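Local coordinates for antigen MTB48, Mycobacterial protein (Mycobacterium smegmatis, PDB 4WJ1), which is a substrate of the ESX-1 type VII secretion system that, as a whole protein, is probably involved in DNA conjugation, at least in the recipient strain, at residues 49-60 and 156-166. Residues are numbered along the deposited sequence; the frame is centred on the assembly and turned at random.
Sequences LMASAAKLKATF and MKYFRDQWRDY
In the PE–PPE helical bundle of EspB, helix 40-96 of the PE region packs against helix 154-178 of the PPE region, with W163 wedged among A53, L56, K57 and F60. The two segments run in roughly the same direction, at 30°, but their axes come no closer than 12.7 Å, so large side chains bridge the gap. W163 points its six-membered ring at the PE helix: CZ2 lies 3.7 Å from A53 CB, while CZ3 meets L56 CD1 at 3.8 Å. F60 brings CE2 edge to edge against the same indole, close to both ring planes, and also touches Y166 CE2.

One turn earlier, the F159 ring is sandwiched. W163 CD1 sits over the centre of one face, and the selenomethionine methyl M50 CE covers the opposite face in a CH-pi contact, 3.7 Å from the centroid. Bends at chi2 and chi3 (-48° and 98°) curl the M50 chain back so that its methyl reaches this ring. Selenomethionine M156 closes this end, its CE 3.6 Å from L49 CD1. L213 of helix 187-230 touches both L49 and W163, joining a third helix to this core.

At the polar margin, the extended K57 chain passes obliquely by W163, its CE 3.8 Å from W163 CZ2, and its ammonium also bonds to P30 O. A water accepts from both helices, 2.9 Å from K57 NZ and 3.0 Å from W163 NE1.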
ATOM      1  N   LEU A  49       7.463 -10.727   1.539  1.00 31.72           N
ATOM      2  CA  LEU A  49       7.144  -9.434   2.116  1.00 32.41           C
ATOM      3  C   LEU A  49       7.550  -8.298   1.194  1.00 39.04           C
ATOM      4  O   LEU A  49       6.836  -7.310   1.084  1.00 46.44           O
ATOM      5  CB  LEU A  49       7.812  -9.259   3.469  1.00 28.71           C
ATOM      6  CG  LEU A  49       7.239 -10.143   4.567  1.00 35.07           C
ATOM      7  CD1 LEU A  49       8.145 -10.111   5.807  1.00 32.30           C
ATOM      8  CD2 LEU A  49       5.833  -9.706   4.917  1.00 26.51           C
HETATM    9  N   MSE A  50       8.695  -8.431   0.535  1.00 32.57           N
HETATM   10  CA  MSE A  50       9.140  -7.389  -0.377  1.00 32.18           C
HETATM   11  C   MSE A  50       8.174  -7.295  -1.564  1.00 38.18           C
HETATM   12  O   MSE A  50       7.891  -6.210  -2.071  1.00 39.32           O
HETATM   13  CB  MSE A  50      10.564  -7.658  -0.868  1.00 26.79           C
HETATM   14  CG  MSE A  50      11.647  -7.569   0.197  1.00 38.96           C
HETATM   15 SE   MSE A  50      11.573  -5.962   1.329  0.80 38.68          SE
HETATM   16  CE  MSE A  50      10.629  -6.789   2.827  1.00 35.37           C
ATOM     17  N   ALA A  51       7.670  -8.440  -2.001  1.00 32.94           N
ATOM     18  CA  ALA A  51       6.793  -8.476  -3.163  1.00 35.61           C
ATOM     19  C   ALA A  51       5.468  -7.794  -2.826  1.00 34.51           C
ATOM     20  O   ALA A  51       4.944  -7.019  -3.613  1.00 33.59           O
ATOM     21  CB  ALA A  51       6.566  -9.903  -3.626  1.00 25.45           C
ATOM     22  N   SER A  52       4.950  -8.073  -1.638  1.00 32.01           N
ATOM     23  CA  SER A  52       3.761  -7.400  -1.158  1.00 24.68           C
ATOM     24  C   SER A  52       3.982  -5.894  -1.056  1.00 34.26           C
ATOM     25  O   SER A  52       3.141  -5.120  -1.494  1.00 44.38           O
ATOM     26  CB  SER A  52       3.338  -7.969   0.193  1.00 23.02           C
ATOM     27  OG  SER A  52       2.829  -9.292   0.037  1.00 33.72           O
ATOM     28  N   ALA A  53       5.117  -5.484  -0.492  1.00 31.24           N
ATOM     29  CA  ALA A  53       5.420  -4.068  -0.345  1.00 29.25           C
ATOM     30  C   ALA A  53       5.440  -3.384  -1.710  1.00 28.96           C
ATOM     31  O   ALA A  53       4.895  -2.298  -1.875  1.00 29.02           O
ATOM     32  CB  ALA A  53       6.759  -3.866   0.368  1.00 22.68           C
ATOM     33  N   ALA A  54       6.079  -4.029  -2.681  1.00 25.72           N
ATOM     34  CA  ALA A  54       6.165  -3.494  -4.029  1.00 33.47           C
ATOM     35  C   ALA A  54       4.770  -3.394  -4.669  1.00 42.37           C
ATOM     36  O   ALA A  54       4.469  -2.420  -5.354  1.00 45.08           O
ATOM     37  CB  ALA A  54       7.083  -4.357  -4.881  1.00 25.03           C
ATOM     38  N   LYS A  55       3.930  -4.403  -4.444  1.00 34.29           N
ATOM     39  CA  LYS A  55       2.586  -4.412  -5.002  1.00 38.55           C
ATOM     40  C   LYS A  55       1.778  -3.272  -4.398  1.00 42.29           C
ATOM     41  O   LYS A  55       1.015  -2.606  -5.094  1.00 40.21           O
ATOM     42  CB  LYS A  55       1.895  -5.757  -4.756  1.00 36.75           C
ATOM     43  CG  LYS A  55       0.411  -5.806  -5.166  1.00 44.99           C
ATOM     44  CD  LYS A  55       0.225  -5.938  -6.671  1.00 54.52           C
ATOM     45  CE  LYS A  55      -0.910  -6.906  -7.019  1.00 71.96           C
ATOM     46  NZ  LYS A  55      -0.573  -8.338  -6.711  1.00 77.64           N
ATOM     47  N   LEU A  56       1.968  -3.035  -3.106  1.00 33.26           N
ATOM     48  CA  LEU A  56       1.251  -1.967  -2.436  1.00 31.64           C
ATOM     49  C   LEU A  56       1.713  -0.617  -2.957  1.00 36.78           C
ATOM     50  O   LEU A  56       0.899   0.243  -3.260  1.00 40.13           O
ATOM     51  CB  LEU A  56       1.439  -2.047  -0.925  1.00 23.73           C
ATOM     52  CG  LEU A  56       0.585  -3.099  -0.223  1.00 28.15           C
ATOM     53  CD1 LEU A  56       0.960  -3.182   1.238  1.00 29.89           C
ATOM     54  CD2 LEU A  56      -0.859  -2.714  -0.333  1.00 33.06           C
ATOM     55  N   LYS A  57       3.021  -0.433  -3.074  1.00 35.25           N
ATOM     56  CA  LYS A  57       3.537   0.844  -3.541  1.00 35.84           C
ATOM     57  C   LYS A  57       3.035   1.156  -4.942  1.00 32.00           C
ATOM     58  O   LYS A  57       2.660   2.291  -5.219  1.00 37.73           O
ATOM     59  CB  LYS A  57       5.064   0.868  -3.499  1.00 27.08           C
ATOM     60  CG  LYS A  57       5.582   0.946  -2.074  1.00 47.14           C
ATOM     61  CD  LYS A  57       7.107   1.091  -2.009  1.00 51.37           C
ATOM     62  CE  LYS A  57       7.608   1.027  -0.579  1.00 56.48           C
ATOM     63  NZ  LYS A  57       9.104   0.880  -0.518  1.00 68.41           N
ATOM     64  N   ALA A  58       3.020   0.151  -5.814  1.00 31.16           N
ATOM     65  CA  ALA A  58       2.556   0.343  -7.182  1.00 34.17           C
ATOM     66  C   ALA A  58       1.058   0.660  -7.193  1.00 36.64           C
ATOM     67  O   ALA A  58       0.596   1.483  -7.976  1.00 39.74           O
ATOM     68  CB  ALA A  58       2.846  -0.876  -8.017  1.00 27.27           C
ATOM     69  N   THR A  59       0.324   0.011  -6.298  1.00 31.56           N
ATOM     70  CA  THR A  59      -1.115   0.197  -6.172  1.00 30.37           C
ATOM     71  C   THR A  59      -1.405   1.609  -5.688  1.00 36.50           C
ATOM     72  O   THR A  59      -2.321   2.265  -6.180  1.00 40.68           O
ATOM     73  CB  THR A  59      -1.720  -0.847  -5.208  1.00 33.06           C
ATOM     74  OG1 THR A  59      -1.532  -2.157  -5.760  1.00 34.57           O
ATOM     75  CG2 THR A  59      -3.200  -0.612  -4.979  1.00 32.27           C
ATOM     76  N   PHE A  60      -0.599   2.084  -4.742  1.00 32.26           N
ATOM     77  CA  PHE A  60      -0.761   3.429  -4.209  1.00 26.21           C
ATOM     78  C   PHE A  60      -0.545   4.434  -5.323  1.00 31.42           C
ATOM     79  O   PHE A  60      -1.204   5.462  -5.368  1.00 38.14           O
ATOM     80  CB  PHE A  60       0.226   3.700  -3.070  1.00 30.47           C
ATOM     81  CG  PHE A  60       0.067   2.788  -1.877  1.00 31.07           C
ATOM     82  CD1 PHE A  60      -1.094   2.060  -1.683  1.00 29.35           C
ATOM     83  CD2 PHE A  60       1.088   2.675  -0.939  1.00 31.04           C
ATOM     84  CE1 PHE A  60      -1.242   1.224  -0.584  1.00 31.18           C
ATOM     85  CE2 PHE A  60       0.953   1.848   0.163  1.00 27.89           C
ATOM     86  CZ  PHE A  60      -0.213   1.122   0.342  1.00 32.27           C
HETATM   87  N   MSE A 156      14.324  -5.488   9.007  1.00 29.91           N
HETATM   88  CA  MSE A 156      12.968  -5.988   8.907  1.00 32.28           C
HETATM   89  C   MSE A 156      12.065  -5.372   9.960  1.00 34.84           C
HETATM   90  O   MSE A 156      10.923  -5.015   9.669  1.00 40.32           O
HETATM   91  CB  MSE A 156      12.956  -7.515   9.006  1.00 26.68           C
HETATM   92  CG  MSE A 156      13.413  -8.179   7.712  1.00 32.01           C
HETATM   93 SE   MSE A 156      12.382  -7.584   6.147  0.75 36.60          SE
HETATM   94  CE  MSE A 156      10.600  -7.743   6.860  1.00 27.17           C
ATOM     95  N   LYS A 157      12.576  -5.202  11.171  1.00 34.41           N
ATOM     96  CA  LYS A 157      11.764  -4.604  12.226  1.00 36.55           C
ATOM     97  C   LYS A 157      11.468  -3.141  11.919  1.00 37.14           C
ATOM     98  O   LYS A 157      10.387  -2.655  12.210  1.00 39.78           O
ATOM     99  CB  LYS A 157      12.445  -4.746  13.585  1.00 32.99           C
ATOM    100  CG  LYS A 157      12.292  -6.148  14.172  1.00 31.68           C
ATOM    101  CD  LYS A 157      13.265  -6.419  15.308  1.00 28.22           C
ATOM    102  CE  LYS A 157      13.004  -7.790  15.920  1.00 32.64           C
ATOM    103  NZ  LYS A 157      14.174  -8.284  16.718  1.00 30.68           N
ATOM    104  N   TYR A 158      12.409  -2.439  11.304  1.00 25.67           N
ATOM    105  CA  TYR A 158      12.155  -1.051  10.972  1.00 27.77           C
ATOM    106  C   TYR A 158      11.120  -0.955   9.827  1.00 31.49           C
ATOM    107  O   TYR A 158      10.244  -0.092   9.823  1.00 31.50           O
ATOM    108  CB  TYR A 158      13.442  -0.355  10.584  1.00 25.72           C
ATOM    109  CG  TYR A 158      13.267   1.124  10.479  1.00 25.81           C
ATOM    110  CD1 TYR A 158      12.565   1.815  11.451  1.00 25.90           C
ATOM    111  CD2 TYR A 158      13.803   1.840   9.409  1.00 25.93           C
ATOM    112  CE1 TYR A 158      12.390   3.183  11.364  1.00 26.85           C
ATOM    113  CE2 TYR A 158      13.630   3.205   9.311  1.00 33.10           C
ATOM    114  CZ  TYR A 158      12.928   3.873  10.298  1.00 32.46           C
ATOM    115  OH  TYR A 158      12.761   5.236  10.212  1.00 37.55           O
ATOM    116  N   PHE A 159      11.274  -1.851   8.859  1.00 28.74           N
ATOM    117  CA  PHE A 159      10.361  -2.028   7.754  1.00 29.04           C
ATOM    118  C   PHE A 159       8.967  -2.247   8.311  1.00 34.18           C
ATOM    119  O   PHE A 159       8.012  -1.594   7.894  1.00 38.07           O
ATOM    120  CB  PHE A 159      10.848  -3.209   6.895  1.00 34.01           C
ATOM    121  CG  PHE A 159       9.836  -3.740   5.880  1.00 37.64           C
ATOM    122  CD1 PHE A 159       8.921  -4.720   6.234  1.00 31.84           C
ATOM    123  CD2 PHE A 159       9.876  -3.322   4.554  1.00 35.51           C
ATOM    124  CE1 PHE A 159       8.040  -5.241   5.301  1.00 37.31           C
ATOM    125  CE2 PHE A 159       8.994  -3.832   3.616  1.00 38.64           C
ATOM    126  CZ  PHE A 159       8.069  -4.791   3.990  1.00 37.00           C
ATOM    127  N   ARG A 160       8.869  -3.141   9.290  1.00 30.19           N
ATOM    128  CA  ARG A 160       7.596  -3.418   9.930  1.00 32.01           C
ATOM    129  C   ARG A 160       7.030  -2.150  10.556  1.00 32.81           C
ATOM    130  O   ARG A 160       5.876  -1.815  10.352  1.00 29.87           O
ATOM    131  CB  ARG A 160       7.750  -4.516  10.979  1.00 26.28           C
ATOM    132  CG  ARG A 160       6.458  -4.935  11.655  1.00 34.92           C
ATOM    133  CD  ARG A 160       6.175  -4.117  12.912  1.00 38.35           C
ATOM    134  NE  ARG A 160       7.368  -3.958  13.736  1.00 38.23           N
ATOM    135  CZ  ARG A 160       7.785  -4.862  14.616  1.00 38.79           C
ATOM    136  NH1 ARG A 160       7.101  -5.992  14.770  1.00 36.28           N
ATOM    137  NH2 ARG A 160       8.884  -4.645  15.335  1.00 38.26           N
ATOM    138  N   ASP A 161       7.847  -1.444  11.323  1.00 31.43           N
ATOM    139  CA  ASP A 161       7.399  -0.205  11.944  1.00 27.31           C
ATOM    140  C   ASP A 161       6.935   0.808  10.898  1.00 31.87           C
ATOM    141  O   ASP A 161       5.938   1.506  11.095  1.00 34.25           O
ATOM    142  CB  ASP A 161       8.518   0.410  12.788  1.00 32.00           C
ATOM    143  CG  ASP A 161       8.878  -0.428  14.006  1.00 35.54           C
ATOM    144  OD1 ASP A 161       8.128  -1.356  14.359  1.00 41.64           O
ATOM    145  OD2 ASP A 161       9.920  -0.142  14.627  1.00 49.08           O
ATOM    146  N   GLN A 162       7.659   0.898   9.785  1.00 25.63           N
ATOM    147  CA  GLN A 162       7.341   1.904   8.787  1.00 29.49           C
ATOM    148  C   GLN A 162       5.990   1.651   8.121  1.00 33.18           C
ATOM    149  O   GLN A 162       5.237   2.576   7.845  1.00 31.91           O
ATOM    150  CB  GLN A 162       8.423   1.958   7.719  1.00 31.44           C
ATOM    151  CG  GLN A 162       9.733   2.543   8.162  1.00 31.43           C
ATOM    152  CD  GLN A 162      10.660   2.717   7.001  1.00 37.34           C
ATOM    153  OE1 GLN A 162      10.758   3.801   6.457  1.00 39.73           O
ATOM    154  NE2 GLN A 162      11.333   1.638   6.593  1.00 52.02           N
ATOM    155  N   TRP A 163       5.704   0.386   7.854  1.00 30.56           N
ATOM    156  CA  TRP A 163       4.470   0.025   7.210  1.00 29.51           C
ATOM    157  C   TRP A 163       3.331   0.208   8.186  1.00 36.70           C
ATOM    158  O   TRP A 163       2.301   0.798   7.840  1.00 37.39           O
ATOM    159  CB  TRP A 163       4.533  -1.398   6.673  1.00 26.01           C
ATOM    160  CG  TRP A 163       5.160  -1.398   5.328  1.00 25.92           C
ATOM    161  CD1 TRP A 163       6.446  -1.748   5.008  1.00 29.46           C
ATOM    162  CD2 TRP A 163       4.545  -0.982   4.101  1.00 34.06           C
ATOM    163  NE1 TRP A 163       6.660  -1.597   3.653  1.00 31.18           N
ATOM    164  CE2 TRP A 163       5.506  -1.124   3.078  1.00 31.69           C
ATOM    165  CE3 TRP A 163       3.270  -0.514   3.766  1.00 30.28           C
ATOM    166  CZ2 TRP A 163       5.234  -0.811   1.756  1.00 31.81           C
ATOM    167  CZ3 TRP A 163       3.002  -0.208   2.454  1.00 32.67           C
ATOM    168  CH2 TRP A 163       3.975  -0.357   1.463  1.00 30.49           C
ATOM    169  N   ARG A 164       3.524  -0.259   9.410  1.00 32.71           N
ATOM    170  CA  ARG A 164       2.502  -0.101  10.431  1.00 36.02           C
ATOM    171  C   ARG A 164       2.093   1.359  10.562  1.00 39.38           C
ATOM    172  O   ARG A 164       0.911   1.681  10.666  1.00 40.79           O
ATOM    173  CB  ARG A 164       2.994  -0.620  11.771  1.00 29.74           C
ATOM    174  CG  ARG A 164       2.006  -0.452  12.908  1.00 33.22           C
ATOM    175  CD  ARG A 164       2.713  -0.623  14.242  1.00 42.08           C
ATOM    176  NE  ARG A 164       3.658   0.467  14.455  1.00 50.41           N
ATOM    177  CZ  ARG A 164       4.818   0.350  15.093  1.00 49.93           C
ATOM    178  NH1 ARG A 164       5.183  -0.824  15.598  1.00 48.70           N
ATOM    179  NH2 ARG A 164       5.612   1.411  15.220  1.00 45.69           N
ATOM    180  N   ASP A 165       3.075   2.246  10.520  1.00 34.80           N
ATOM    181  CA  ASP A 165       2.799   3.644  10.787  1.00 34.20           C
ATOM    182  C   ASP A 165       2.292   4.382   9.590  1.00 33.32           C
ATOM    183  O   ASP A 165       1.820   5.513   9.709  1.00 36.67           O
ATOM    184  CB  ASP A 165       4.040   4.323  11.301  1.00 34.11           C
ATOM    185  CG  ASP A 165       4.415   3.841  12.669  1.00 39.71           C
ATOM    186  OD1 ASP A 165       3.548   3.367  13.434  1.00 52.89           O
ATOM    187  OD2 ASP A 165       5.586   3.949  12.985  1.00 39.28           O
ATOM    188  N   TYR A 166       2.386   3.743   8.433  1.00 30.38           N
ATOM    189  CA  TYR A 166       1.904   4.347   7.205  1.00 28.54           C
ATOM    190  C   TYR A 166       0.390   4.194   7.103  1.00 32.70           C
ATOM    191  O   TYR A 166      -0.264   4.912   6.356  1.00 33.85           O
ATOM    192  CB  TYR A 166       2.577   3.714   6.001  1.00 27.21           C
ATOM    193  CG  TYR A 166       2.542   4.579   4.768  1.00 29.31           C
ATOM    194  CD1 TYR A 166       3.011   5.888   4.810  1.00 31.67           C
ATOM    195  CD2 TYR A 166       2.061   4.088   3.557  1.00 27.21           C
ATOM    196  CE1 TYR A 166       2.993   6.684   3.686  1.00 31.51           C
ATOM    197  CE2 TYR A 166       2.053   4.876   2.428  1.00 30.21           C
ATOM    198  CZ  TYR A 166       2.522   6.170   2.500  1.00 29.99           C
ATOM    199  OH  TYR A 166       2.527   6.964   1.386  1.00 31.83           O
TER
HETATM  200  O   HOH W   1       8.798  -0.973   1.671  1.00 33.87           O